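Local coordinates for protein pseudoperoxidase (Leishmania major, PDB 5VIA) that binds heme b in a peroxidase-family fold, though it is probably a pseudoperoxidase rather than a true peroxidase, at residues Ile10-Ala15 with Trp111-Asn116; Glu17-Ser22 with Ser78-Ser83; Pro122-Pro127 with Asn133-Pro138. All blocks are in the same frame, centred on the assembly; numbering follows the deposited sequence.

Overall arrangement
The three contacts illustrate how a single aromatic ring can join separate segments of a fold. Contacts 1 and 2 are neighbours, their centres 11 Å apart, and both are partly buried; they touch where Tyr-14 packs on Tyr-80. Contact 3 lies at the surface, its centre 31 Å and 34 Å from theirs, and its second segment leads into the heme pocket. Contact 1 sets proline and peptide of a loop on an indole of strand 112-113, without a hydrogen bond. Contact 2 joins helix 16-29 to the end of helix 67-79 and adds a hydrogen bond between two hydroxyls. Contact 3 combines CH-pi packing with a weak hydrogen bond from an arginine whose charge is paired outside both segments.

Contact 1 (Ile10-Ala15 with Trp111-Asn116); sequences IKPKYA and WRWGRN
With chi1 at 66°, Trp-113 holds CG between its backbone N and carbonyl carbon, and chi2 of -77° turns the indole so that its six-membered ring reaches the Lys-11 to Pro-12 peptide. Pro-12 meets one face of the indole with CD, 3.4 Å above the ring plane and toward the rim; the two side chains cross at about a right angle. Trp-113 CZ2 lies 3.7 Å from Pro-12 CD and 3.6 Å from the backbone N of Lys-11. Farther out on the same ring, CH2 comes within 3.6 Å of Lys-11 O. The contact therefore falls on the backbone of Lys-11, whose own CB points away from the strand, and on the proline ring.

This joins the loop ahead of helix 16-29 to strand 112-113, which pairs with strand 286-287 near the C-terminus. The indole is held from that second strand as well: Arg-286 makes a cation-pi contact with it, and NE1 gives a weak hydrogen bond to Pro-287 O. No hydrogen bond spans the two segments, which implies that the loop is held here by van der Waals packing of proline and peptide against an aromatic surface.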
ATOM      1  N   ILE A  10     -22.276  20.075   6.187  1.00112.26           N
ATOM      2  CA  ILE A  10     -20.829  20.182   5.987  1.00112.11           C
ATOM      3  C   ILE A  10     -20.106  20.222   7.341  1.00112.73           C
ATOM      4  O   ILE A  10     -19.384  21.174   7.652  1.00115.18           O
ATOM      5  CB  ILE A  10     -20.483  21.439   5.150  1.00113.18           C
ATOM      6  CG1 ILE A  10     -21.518  22.546   5.412  1.00115.28           C
ATOM      7  CG2 ILE A  10     -20.398  21.091   3.661  1.00111.64           C
ATOM      8  CD1 ILE A  10     -21.977  23.300   4.178  1.00115.25           C
ATOM      9  N   LYS A  11     -20.288  19.158   8.122  1.00 89.99           N
ATOM     10  CA  LYS A  11     -19.984  19.157   9.548  1.00 87.77           C
ATOM     11  C   LYS A  11     -19.325  17.857  10.009  1.00 83.07           C
ATOM     12  O   LYS A  11     -19.981  17.011  10.622  1.00 83.15           O
ATOM     13  CB  LYS A  11     -21.287  19.362  10.332  1.00 91.25           C
ATOM     14  CG  LYS A  11     -21.141  19.531  11.845  1.00 93.36           C
ATOM     15  CD  LYS A  11     -22.429  19.133  12.560  1.00 94.86           C
ATOM     16  CE  LYS A  11     -22.364  19.453  14.045  1.00 96.93           C
ATOM     17  NZ  LYS A  11     -22.201  20.915  14.272  1.00 98.99           N
ATOM     18  N   PRO A  12     -18.030  17.675   9.702  1.00 60.60           N
ATOM     19  CA  PRO A  12     -17.306  16.639  10.446  1.00 58.00           C
ATOM     20  C   PRO A  12     -17.229  17.066  11.911  1.00 59.16           C
ATOM     21  O   PRO A  12     -17.183  18.266  12.180  1.00 58.82           O
ATOM     22  CB  PRO A  12     -15.912  16.645   9.800  1.00 57.48           C
ATOM     23  CG  PRO A  12     -15.826  17.938   9.038  1.00 57.55           C
ATOM     24  CD  PRO A  12     -17.222  18.254   8.615  1.00 58.70           C
ATOM     25  N   LYS A  13     -17.246  16.118  12.843  1.00 62.70           N
ATOM     26  CA  LYS A  13     -17.173  16.457  14.261  1.00 64.73           C
ATOM     27  C   LYS A  13     -15.757  16.874  14.634  1.00 64.10           C
ATOM     28  O   LYS A  13     -15.550  17.727  15.499  1.00 66.77           O
ATOM     29  CB  LYS A  13     -17.621  15.275  15.123  1.00 65.89           C
ATOM     30  CG  LYS A  13     -17.654  15.582  16.613  1.00 71.03           C
ATOM     31  CD  LYS A  13     -18.237  14.429  17.414  1.00 72.66           C
ATOM     32  CE  LYS A  13     -18.946  14.941  18.654  1.00 76.26           C
ATOM     33  NZ  LYS A  13     -18.068  15.849  19.442  1.00 77.81           N
ATOM     34  N   TYR A  14     -14.785  16.276  13.951  1.00 58.65           N
ATOM     35  CA  TYR A  14     -13.376  16.485  14.262  1.00 58.21           C
ATOM     36  C   TYR A  14     -12.612  17.140  13.122  1.00 56.64           C
ATOM     37  O   TYR A  14     -13.061  17.142  11.972  1.00 56.37           O
ATOM     38  CB  TYR A  14     -12.711  15.147  14.582  1.00 56.63           C
ATOM     39  CG  TYR A  14     -13.503  14.305  15.542  1.00 58.39           C
ATOM     40  CD1 TYR A  14     -13.655  14.694  16.864  1.00 60.82           C
ATOM     41  CD2 TYR A  14     -14.103  13.124  15.129  1.00 56.32           C
ATOM     42  CE1 TYR A  14     -14.382  13.934  17.752  1.00 62.74           C
ATOM     43  CE2 TYR A  14     -14.828  12.357  16.006  1.00 58.02           C
ATOM     44  CZ  TYR A  14     -14.967  12.765  17.321  1.00 61.42           C
ATOM     45  OH  TYR A  14     -15.692  12.004  18.217  1.00 61.93           O
ATOM     46  N   ALA A  15     -11.447  17.686  13.453  1.00 54.20           N
ATOM     47  CA  ALA A  15     -10.507  18.163  12.448  1.00 51.84           C
ATOM     48  C   ALA A  15      -9.677  16.987  11.954  1.00 50.12           C
ATOM     49  O   ALA A  15      -9.170  16.202  12.759  1.00 50.38           O
ATOM     50  CB  ALA A  15      -9.611  19.229  13.033  1.00 53.66           C
ATOM     51  N   TRP A 111      -8.854  15.529   1.102  1.00 31.45           N
ATOM     52  CA  TRP A 111      -9.515  14.412   1.781  1.00 30.36           C
ATOM     53  C   TRP A 111     -11.007  14.677   1.958  1.00 32.64           C
ATOM     54  O   TRP A 111     -11.419  15.772   2.360  1.00 32.81           O
ATOM     55  CB  TRP A 111      -8.870  14.156   3.150  1.00 30.59           C
ATOM     56  CG  TRP A 111      -9.404  12.929   3.836  1.00 30.58           C
ATOM     57  CD1 TRP A 111      -9.098  11.626   3.549  1.00 30.18           C
ATOM     58  CD2 TRP A 111     -10.340  12.892   4.920  1.00 32.15           C
ATOM     59  NE1 TRP A 111      -9.784  10.783   4.396  1.00 30.24           N
ATOM     60  CE2 TRP A 111     -10.554  11.537   5.244  1.00 32.45           C
ATOM     61  CE3 TRP A 111     -11.019  13.876   5.646  1.00 33.09           C
ATOM     62  CZ2 TRP A 111     -11.418  11.141   6.267  1.00 33.58           C
ATOM     63  CZ3 TRP A 111     -11.871  13.482   6.663  1.00 35.25           C
ATOM     64  CH2 TRP A 111     -12.067  12.126   6.962  1.00 34.16           C
ATOM     65  N   ARG A 112     -11.812  13.678   1.625  1.00 35.12           N
ATOM     66  CA  ARG A 112     -13.247  13.756   1.823  1.00 38.32           C
ATOM     67  C   ARG A 112     -13.687  12.781   2.902  1.00 38.99           C
ATOM     68  O   ARG A 112     -12.979  11.816   3.213  1.00 37.15           O
ATOM     69  CB  ARG A 112     -13.985  13.464   0.515  1.00 37.41           C
ATOM     70  CG  ARG A 112     -13.873  14.590  -0.506  1.00 37.41           C
ATOM     71  CD  ARG A 112     -14.415  14.152  -1.848  1.00 39.79           C
ATOM     72  NE  ARG A 112     -14.362  15.243  -2.817  1.00 42.39           N
ATOM     73  CZ  ARG A 112     -14.807  15.153  -4.067  1.00 42.19           C
ATOM     74  NH1 ARG A 112     -15.336  14.022  -4.508  1.00 42.17           N
ATOM     75  NH2 ARG A 112     -14.720  16.196  -4.876  1.00 42.69           N
ATOM     76  N   TRP A 113     -14.860  13.037   3.468  1.00 35.79           N
ATOM     77  CA  TRP A 113     -15.334  12.252   4.596  1.00 37.50           C
ATOM     78  C   TRP A 113     -16.690  11.618   4.311  1.00 37.78           C
ATOM     79  O   TRP A 113     -17.310  11.886   3.283  1.00 38.53           O
ATOM     80  CB  TRP A 113     -15.380  13.118   5.866  1.00 38.16           C
ATOM     81  CG  TRP A 113     -16.378  14.246   5.845  1.00 39.40           C
ATOM     82  CD1 TRP A 113     -16.258  15.444   5.194  1.00 39.86           C
ATOM     83  CD2 TRP A 113     -17.629  14.297   6.545  1.00 40.96           C
ATOM     84  NE1 TRP A 113     -17.368  16.224   5.427  1.00 40.75           N
ATOM     85  CE2 TRP A 113     -18.222  15.544   6.255  1.00 42.02           C
ATOM     86  CE3 TRP A 113     -18.305  13.408   7.387  1.00 42.85           C
ATOM     87  CZ2 TRP A 113     -19.464  15.921   6.776  1.00 44.70           C
ATOM     88  CZ3 TRP A 113     -19.541  13.785   7.905  1.00 45.11           C
ATOM     89  CH2 TRP A 113     -20.107  15.029   7.595  1.00 45.13           C
ATOM     90  N   GLY A 114     -17.146  10.770   5.224  1.00 35.73           N
ATOM     91  CA  GLY A 114     -18.445  10.144   5.081  1.00 36.33           C
ATOM     92  C   GLY A 114     -18.391   8.721   4.558  1.00 35.22           C
ATOM     93  O   GLY A 114     -19.418   8.191   4.119  1.00 34.83           O
ATOM     94  N   ARG A 115     -17.207   8.105   4.581  1.00 32.90           N
ATOM     95  CA  ARG A 115     -17.085   6.694   4.211  1.00 31.44           C
ATOM     96  C   ARG A 115     -17.984   5.872   5.123  1.00 34.25           C
ATOM     97  O   ARG A 115     -17.839   5.924   6.350  1.00 33.69           O
ATOM     98  CB  ARG A 115     -15.639   6.203   4.340  1.00 28.33           C
ATOM     99  CG  ARG A 115     -14.696   6.705   3.257  1.00 27.14           C
ATOM    100  CD  ARG A 115     -13.219   6.448   3.615  1.00 28.18           C
ATOM    101  NE  ARG A 115     -12.357   7.106   2.633  1.00 27.24           N
ATOM    102  CZ  ARG A 115     -12.098   8.413   2.637  1.00 28.59           C
ATOM    103  NH1 ARG A 115     -12.611   9.191   3.585  1.00 31.48           N
ATOM    104  NH2 ARG A 115     -11.331   8.945   1.698  1.00 26.49           N
ATOM    105  N   ASN A 116     -18.931   5.151   4.526  1.00 50.80           N
ATOM    106  CA  ASN A 116     -19.858   4.314   5.279  1.00 53.23           C
ATOM    107  C   ASN A 116     -19.173   3.065   5.798  1.00 52.10           C
ATOM    108  O   ASN A 116     -18.555   2.326   5.030  1.00 48.94           O
ATOM    109  CB  ASN A 116     -21.041   3.885   4.398  1.00 57.71           C
ATOM    110  CG  ASN A 116     -22.094   4.971   4.250  1.00 62.15           C
ATOM    111  OD1 ASN A 116     -22.359   5.447   3.144  1.00 63.93           O
ATOM    112  ND2 ASN A 116     -22.715   5.353   5.363  1.00 63.83           N
TER

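Contact 2 (Glu17-Ser22 with Ser78-Ser83); sequences EDVVAS and STYPAS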
ATOM      1  N   GLU A  17      -6.764  16.879  10.785  1.00 49.62           N
ATOM      2  CA  GLU A  17      -5.357  16.952  11.177  1.00 49.95           C
ATOM      3  C   GLU A  17      -5.131  16.414  12.584  1.00 51.16           C
ATOM      4  O   GLU A  17      -4.031  15.951  12.906  1.00 51.74           O
ATOM      5  CB  GLU A  17      -4.827  18.387  11.096  1.00 54.66           C
ATOM      6  CG  GLU A  17      -5.448  19.232  10.008  1.00 58.42           C
ATOM      7  CD  GLU A  17      -6.738  19.881  10.461  1.00 62.96           C
ATOM      8  OE1 GLU A  17      -6.815  20.302  11.639  1.00 65.42           O
ATOM      9  OE2 GLU A  17      -7.676  19.958   9.640  1.00 63.21           O
ATOM     10  N   ASP A  18      -6.164  16.490  13.424  1.00 46.82           N
ATOM     11  CA  ASP A  18      -6.094  15.939  14.777  1.00 48.03           C
ATOM     12  C   ASP A  18      -5.971  14.421  14.718  1.00 46.21           C
ATOM     13  O   ASP A  18      -5.178  13.830  15.453  1.00 47.19           O
ATOM     14  CB  ASP A  18      -7.332  16.326  15.593  1.00 51.78           C
ATOM     15  CG  ASP A  18      -7.311  17.775  16.038  1.00 55.14           C
ATOM     16  OD1 ASP A  18      -6.241  18.410  15.933  1.00 55.34           O
ATOM     17  OD2 ASP A  18      -8.361  18.273  16.506  1.00 57.69           O
ATOM     18  N   VAL A  19      -6.756  13.798  13.840  1.00 38.67           N
ATOM     19  CA  VAL A  19      -6.714  12.349  13.684  1.00 37.65           C
ATOM     20  C   VAL A  19      -5.346  11.948  13.139  1.00 36.69           C
ATOM     21  O   VAL A  19      -4.703  11.027  13.656  1.00 35.88           O
ATOM     22  CB  VAL A  19      -7.829  11.831  12.746  1.00 38.13           C
ATOM     23  CG1 VAL A  19      -7.838  10.304  12.727  1.00 36.40           C
ATOM     24  CG2 VAL A  19      -9.183  12.362  13.195  1.00 37.83           C
ATOM     25  N   VAL A  20      -4.895  12.662  12.111  1.00 38.78           N
ATOM     26  CA  VAL A  20      -3.556  12.457  11.570  1.00 38.31           C
ATOM     27  C   VAL A  20      -2.467  12.615  12.643  1.00 38.19           C
ATOM     28  O   VAL A  20      -1.531  11.818  12.712  1.00 38.55           O
ATOM     29  CB  VAL A  20      -3.288  13.400  10.372  1.00 39.13           C
ATOM     30  CG1 VAL A  20      -1.802  13.430  10.024  1.00 37.07           C
ATOM     31  CG2 VAL A  20      -4.135  12.975   9.156  1.00 37.53           C
ATOM     32  N   ALA A  21      -2.595  13.622  13.501  1.00 38.95           N
ATOM     33  CA  ALA A  21      -1.579  13.856  14.518  1.00 39.29           C
ATOM     34  C   ALA A  21      -1.579  12.744  15.567  1.00 42.09           C
ATOM     35  O   ALA A  21      -0.519  12.329  16.037  1.00 43.38           O
ATOM     36  CB  ALA A  21      -1.784  15.199  15.167  1.00 43.04           C
ATOM     37  N   SER A  22      -2.771  12.270  15.929  1.00 43.26           N
ATOM     38  CA  SER A  22      -2.915  11.189  16.901  1.00 44.76           C
ATOM     39  C   SER A  22      -2.316   9.887  16.365  1.00 41.57           C
ATOM     40  O   SER A  22      -1.672   9.148  17.100  1.00 43.85           O
ATOM     41  CB  SER A  22      -4.386  10.983  17.271  1.00 46.02           C
ATOM     42  OG  SER A  22      -4.986  12.180  17.740  1.00 49.08           O
ATOM     43  N   SER A  78     -11.692   4.943  19.314  1.00 51.40           N
ATOM     44  CA  SER A  78     -12.086   5.275  20.684  1.00 54.61           C
ATOM     45  C   SER A  78     -11.847   6.753  20.966  1.00 55.40           C
ATOM     46  O   SER A  78     -12.675   7.423  21.584  1.00 56.82           O
ATOM     47  CB  SER A  78     -11.313   4.429  21.698  1.00 57.90           C
ATOM     48  OG  SER A  78     -11.773   3.090  21.713  1.00 60.96           O
ATOM     49  N   THR A  79     -10.705   7.246  20.500  1.00 57.90           N
ATOM     50  CA  THR A  79     -10.324   8.648  20.633  1.00 58.83           C
ATOM     51  C   THR A  79     -11.278   9.540  19.843  1.00 57.69           C
ATOM     52  O   THR A  79     -11.692  10.603  20.318  1.00 58.91           O
ATOM     53  CB  THR A  79      -8.885   8.869  20.122  1.00 56.25           C
ATOM     54  OG1 THR A  79      -7.980   8.031  20.855  1.00 56.74           O
ATOM     55  CG2 THR A  79      -8.471  10.319  20.284  1.00 56.66           C
ATOM     56  N   TYR A  80     -11.622   9.093  18.637  1.00 54.89           N
ATOM     57  CA  TYR A  80     -12.559   9.808  17.774  1.00 52.63           C
ATOM     58  C   TYR A  80     -13.835   9.005  17.482  1.00 52.98           C
ATOM     59  O   TYR A  80     -14.062   8.577  16.351  1.00 52.22           O
ATOM     60  CB  TYR A  80     -11.870  10.233  16.467  1.00 49.20           C
ATOM     61  CG  TYR A  80     -10.654  11.105  16.704  1.00 50.85           C
ATOM     62  CD1 TYR A  80     -10.796  12.452  17.009  1.00 53.06           C
ATOM     63  CD2 TYR A  80      -9.371  10.576  16.650  1.00 49.73           C
ATOM     64  CE1 TYR A  80      -9.700  13.252  17.242  1.00 53.69           C
ATOM     65  CE2 TYR A  80      -8.264  11.370  16.878  1.00 52.15           C
ATOM     66  CZ  TYR A  80      -8.437  12.711  17.173  1.00 54.36           C
ATOM     67  OH  TYR A  80      -7.342  13.512  17.404  1.00 53.67           O
ATOM     68  N   PRO A  81     -14.694   8.824  18.502  1.00 56.62           N
ATOM     69  CA  PRO A  81     -15.995   8.185  18.265  1.00 56.70           C
ATOM     70  C   PRO A  81     -16.806   9.106  17.360  1.00 57.93           C
ATOM     71  O   PRO A  81     -16.334  10.204  17.107  1.00 61.29           O
ATOM     72  CB  PRO A  81     -16.610   8.136  19.663  1.00 58.05           C
ATOM     73  CG  PRO A  81     -16.016   9.301  20.364  1.00 58.68           C
ATOM     74  CD  PRO A  81     -14.603   9.390  19.860  1.00 56.68           C
ATOM     75  N   ALA A  82     -17.965   8.687  16.866  1.00 57.98           N
ATOM     76  CA  ALA A  82     -18.754   9.525  15.945  1.00 60.12           C
ATOM     77  C   ALA A  82     -18.138   9.694  14.559  1.00 59.16           C
ATOM     78  O   ALA A  82     -18.800  10.180  13.641  1.00 60.08           O
ATOM     79  CB  ALA A  82     -19.085  10.901  16.556  1.00 61.33           C
ATOM     80  N   SER A  83     -16.873   9.316  14.405  1.00 55.23           N
ATOM     81  CA  SER A  83     -16.303   9.173  13.074  1.00 52.71           C
ATOM     82  C   SER A  83     -16.514   7.741  12.621  1.00 48.95           C
ATOM     83  O   SER A  83     -16.560   6.831  13.444  1.00 49.33           O
ATOM     84  CB  SER A  83     -14.810   9.490  13.083  1.00 53.88           C
ATOM     85  OG  SER A  83     -14.229   9.146  11.837  1.00 54.83           O
TER
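Tyr-80 packs the end of helix 67-79 against Asp-18, Val-19 and Ser-22 on the side of helix 16-29, in the largely helical peroxidase fold; it is the first residue after helix 67-79 to leave helical backbone angles.

The apolar part is a CH-pi contact. Val-19 CG2 sits over the centre of the Tyr-80 ring, 3.8 Å from its centroid and only 7° off the normal. With CG1 anti to the backbone N (chi1 -174°), CG2 falls anti to the carbonyl carbon and is the branch that lies over the ring. The opposite face of the ring meets Thr-79 CG2 from the preceding residue, so a methyl group lies on each face, that of Thr-79 displaced toward the rim. Around this pair, Val-19 also touches Leu-91 of helix 85-99, and Tyr-14 packs edge-to-face with Tyr-80, adding the loop before helix 16-29 to the cluster.

The polar part lies at the far end of the ring. Ser-22 comes in at the ring edge, OG near the ring plane. Asp-18, one turn earlier, brings its CB to 3.3 Å from Tyr-80 OH, and its carbonyl O, which already accepts the backbone N-H of Ser-22, stands 2.9 Å from the same hydroxyl. The phenol thus ends among polar atoms of one helical turn, where Tyr-80 OH donates a hydrogen bond to Ser-22 OG at 2.7 Å.

Contact 3 (Pro122-Pro127 with Asn133-Pro138); sequences PTRNIP and NVFSIP
Phe-135 and Pro-127 cross at about a right angle, the proline lying over one face of the aromatic ring. Pro-127 CG is 3.9 Å from the ring centroid and 23° off the normal, a CH-pi contact displaced toward the rim, while CD approaches the far end of the ring at 3.5 Å from Phe-135 CZ. Phe-135 CG stands anti to its carbonyl carbon (chi1 -75°), which sends the ring across to the other loop even though the CB itself does not point directly at it.

Asn-125 O lies in the ring plane, 3.3 Å from Phe-135 CE2. Asn-125 CB comes in obliquely from the side opposite Pro-127, 3.7 Å from Phe-135 CZ. The amide ND2 of Asn-125 is hydrogen-bonded to Ala-49 O at the end of helix 33-49, and Phe-51, just after that helix, meets Phe-135 edge-to-face.

Arg-124 passes Phe-135 in the opposite direction. Its chain bends at chi2, bringing the guanidinium to the edge of the ring, the two planes 68° apart; Phe-135 CE2 thus lies over a guanidinium face while Arg-124 CZ stays near the plane of the phenyl ring. At the guanidinium's own edge, NH2 makes a weak, bent hydrogen bond to Asn-133 O (3.2 Å); Asn-133 is poorly ordered, and this bond probably adds little beside the salt bridge of NH2 to Glu-58. The same carboxylate oxygen accepts the backbone N-H of Phe-135, so one acid steadies both loops.

Just beyond, Ser-136 takes the N-cap position of helix 137-142, and Ile-137 touches the heme. The contact is thus a proline CH-pi contact on a phenylalanine that closes a surface loop at the entry to helix 137-142, beside the heme pocket of a peroxidase-family fold.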
ATOM      1  N   PRO A 122     -17.816  -9.960   1.720  1.00 34.17           N
ATOM      2  CA  PRO A 122     -16.564  -9.996   0.952  1.00 31.44           C
ATOM      3  C   PRO A 122     -16.804 -10.627  -0.426  1.00 31.44           C
ATOM      4  O   PRO A 122     -17.559 -11.587  -0.535  1.00 32.70           O
ATOM      5  CB  PRO A 122     -15.657 -10.912   1.795  1.00 33.31           C
ATOM      6  CG  PRO A 122     -16.265 -10.913   3.177  1.00 32.99           C
ATOM      7  CD  PRO A 122     -17.737 -10.752   2.966  1.00 35.16           C
ATOM      8  N   THR A 123     -16.196 -10.077  -1.466  1.00 31.37           N
ATOM      9  CA  THR A 123     -16.349 -10.634  -2.803  1.00 32.88           C
ATOM     10  C   THR A 123     -14.973 -10.943  -3.342  1.00 29.92           C
ATOM     11  O   THR A 123     -14.010 -10.286  -2.980  1.00 30.96           O
ATOM     12  CB  THR A 123     -16.969  -9.605  -3.766  1.00 33.40           C
ATOM     13  OG1 THR A 123     -16.205  -8.399  -3.694  1.00 33.51           O
ATOM     14  CG2 THR A 123     -18.412  -9.315  -3.394  1.00 33.63           C
ATOM     15  N   ARG A 124     -14.878 -11.944  -4.205  1.00 30.38           N
ATOM     16  CA  ARG A 124     -13.618 -12.231  -4.879  1.00 30.71           C
ATOM     17  C   ARG A 124     -13.923 -12.398  -6.361  1.00 29.40           C
ATOM     18  O   ARG A 124     -14.676 -13.291  -6.750  1.00 30.19           O
ATOM     19  CB  ARG A 124     -12.957 -13.489  -4.290  1.00 32.30           C
ATOM     20  CG  ARG A 124     -11.839 -14.097  -5.132  1.00 33.03           C
ATOM     21  CD  ARG A 124     -10.558 -13.296  -5.055  1.00 31.73           C
ATOM     22  NE  ARG A 124      -9.519 -13.859  -5.923  1.00 31.89           N
ATOM     23  CZ  ARG A 124      -8.338 -13.286  -6.131  1.00 29.18           C
ATOM     24  NH1 ARG A 124      -8.036 -12.145  -5.522  1.00 29.87           N
ATOM     25  NH2 ARG A 124      -7.458 -13.854  -6.946  1.00 30.95           N
ATOM     26  N   ASN A 125     -13.377 -11.504  -7.177  1.00 32.76           N
ATOM     27  CA  ASN A 125     -13.510 -11.622  -8.623  1.00 33.01           C
ATOM     28  C   ASN A 125     -12.899 -12.929  -9.118  1.00 34.22           C
ATOM     29  O   ASN A 125     -11.954 -13.453  -8.519  1.00 34.69           O
ATOM     30  CB  ASN A 125     -12.836 -10.424  -9.283  1.00 32.02           C
ATOM     31  CG  ASN A 125     -13.485  -9.119  -8.890  1.00 30.78           C
ATOM     32  OD1 ASN A 125     -14.693  -9.071  -8.652  1.00 31.80           O
ATOM     33  ND2 ASN A 125     -12.696  -8.062  -8.801  1.00 30.88           N
ATOM     34  N   ILE A 126     -13.435 -13.457 -10.207  1.00 39.88           N
ATOM     35  CA  ILE A 126     -12.963 -14.719 -10.762  1.00 43.06           C
ATOM     36  C   ILE A 126     -12.325 -14.470 -12.127  1.00 43.28           C
ATOM     37  O   ILE A 126     -12.956 -13.878 -13.005  1.00 42.20           O
ATOM     38  CB  ILE A 126     -14.140 -15.698 -10.927  1.00 46.52           C
ATOM     39  CG1 ILE A 126     -14.771 -15.995  -9.562  1.00 47.21           C
ATOM     40  CG2 ILE A 126     -13.691 -16.988 -11.610  1.00 48.91           C
ATOM     41  CD1 ILE A 126     -16.134 -16.662  -9.640  1.00 50.55           C
ATOM     42  N   PRO A 127     -11.069 -14.912 -12.311  1.00 43.37           N
ATOM     43  CA  PRO A 127     -10.379 -14.698 -13.590  1.00 42.77           C
ATOM     44  C   PRO A 127     -11.110 -15.324 -14.767  1.00 43.21           C
ATOM     45  O   PRO A 127     -11.839 -16.301 -14.600  1.00 44.71           O
ATOM     46  CB  PRO A 127      -9.032 -15.386 -13.367  1.00 44.48           C
ATOM     47  CG  PRO A 127      -8.787 -15.211 -11.883  1.00 44.45           C
ATOM     48  CD  PRO A 127     -10.154 -15.440 -11.278  1.00 44.51           C
ATOM     49  N   ASN A 133      -5.203 -18.195 -11.391  1.00 62.48           N
ATOM     50  CA  ASN A 133      -5.556 -18.026  -9.981  1.00 63.09           C
ATOM     51  C   ASN A 133      -5.238 -16.629  -9.457  1.00 58.71           C
ATOM     52  O   ASN A 133      -5.870 -16.145  -8.515  1.00 56.91           O
ATOM     53  CB  ASN A 133      -4.833 -19.078  -9.133  1.00 67.59           C
ATOM     54  CG  ASN A 133      -3.555 -19.582  -9.793  1.00 70.43           C
ATOM     55  OD1 ASN A 133      -3.086 -19.014 -10.785  1.00 71.28           O
ATOM     56  ND2 ASN A 133      -2.989 -20.655  -9.246  1.00 71.83           N
ATOM     57  N   VAL A 134      -4.248 -15.988 -10.071  1.00 39.29           N
ATOM     58  CA  VAL A 134      -3.856 -14.644  -9.681  1.00 38.32           C
ATOM     59  C   VAL A 134      -4.175 -13.631 -10.776  1.00 35.82           C
ATOM     60  O   VAL A 134      -4.056 -13.923 -11.964  1.00 37.89           O
ATOM     61  CB  VAL A 134      -2.361 -14.583  -9.303  1.00 41.24           C
ATOM     62  CG1 VAL A 134      -2.054 -15.638  -8.244  1.00 41.26           C
ATOM     63  CG2 VAL A 134      -1.493 -14.814 -10.520  1.00 41.71           C
ATOM     64  N   PHE A 135      -4.611 -12.449 -10.372  1.00 31.75           N
ATOM     65  CA  PHE A 135      -4.865 -11.371 -11.320  1.00 31.51           C
ATOM     66  C   PHE A 135      -3.580 -10.599 -11.566  1.00 32.49           C
ATOM     67  O   PHE A 135      -2.727 -10.520 -10.682  1.00 32.26           O
ATOM     68  CB  PHE A 135      -5.926 -10.432 -10.763  1.00 29.29           C
ATOM     69  CG  PHE A 135      -7.321 -10.986 -10.824  1.00 30.00           C
ATOM     70  CD1 PHE A 135      -8.056 -10.910 -11.999  1.00 28.42           C
ATOM     71  CD2 PHE A 135      -7.902 -11.574  -9.707  1.00 30.54           C
ATOM     72  CE1 PHE A 135      -9.347 -11.406 -12.059  1.00 29.71           C
ATOM     73  CE2 PHE A 135      -9.187 -12.075  -9.762  1.00 30.94           C
ATOM     74  CZ  PHE A 135      -9.917 -11.981 -10.940  1.00 31.36           C
ATOM     75  N   SER A 136      -3.428 -10.041 -12.767  1.00 27.67           N
ATOM     76  CA  SER A 136      -2.253  -9.223 -13.070  1.00 26.93           C
ATOM     77  C   SER A 136      -2.267  -7.943 -12.241  1.00 27.13           C
ATOM     78  O   SER A 136      -3.318  -7.509 -11.742  1.00 26.85           O
ATOM     79  CB  SER A 136      -2.199  -8.881 -14.556  1.00 28.24           C
ATOM     80  OG  SER A 136      -3.191  -7.906 -14.860  1.00 27.41           O
ATOM     81  N   ILE A 137      -1.100  -7.333 -12.096  1.00 24.74           N
ATOM     82  CA  ILE A 137      -0.973  -6.075 -11.367  1.00 23.52           C
ATOM     83  C   ILE A 137      -1.804  -4.910 -11.975  1.00 23.26           C
ATOM     84  O   ILE A 137      -2.509  -4.226 -11.238  1.00 22.99           O
ATOM     85  CB  ILE A 137       0.510  -5.705 -11.143  1.00 26.25           C
ATOM     86  CG1 ILE A 137       1.142  -6.700 -10.157  1.00 27.77           C
ATOM     87  CG2 ILE A 137       0.651  -4.280 -10.620  1.00 24.63           C
ATOM     88  CD1 ILE A 137       2.627  -6.452  -9.856  1.00 29.02           C
ATOM     89  N   PRO A 138      -1.728  -4.687 -13.305  1.00 27.48           N
ATOM     90  CA  PRO A 138      -2.573  -3.632 -13.887  1.00 26.05           C
ATOM     91  C   PRO A 138      -4.065  -3.857 -13.658  1.00 26.72           C
ATOM     92  O   PRO A 138      -4.788  -2.883 -13.386  1.00 26.58           O
ATOM     93  CB  PRO A 138      -2.251  -3.715 -15.382  1.00 27.93           C
ATOM     94  CG  PRO A 138      -0.825  -4.188 -15.417  1.00 28.35           C
ATOM     95  CD  PRO A 138      -0.731  -5.180 -14.276  1.00 29.22           C
TER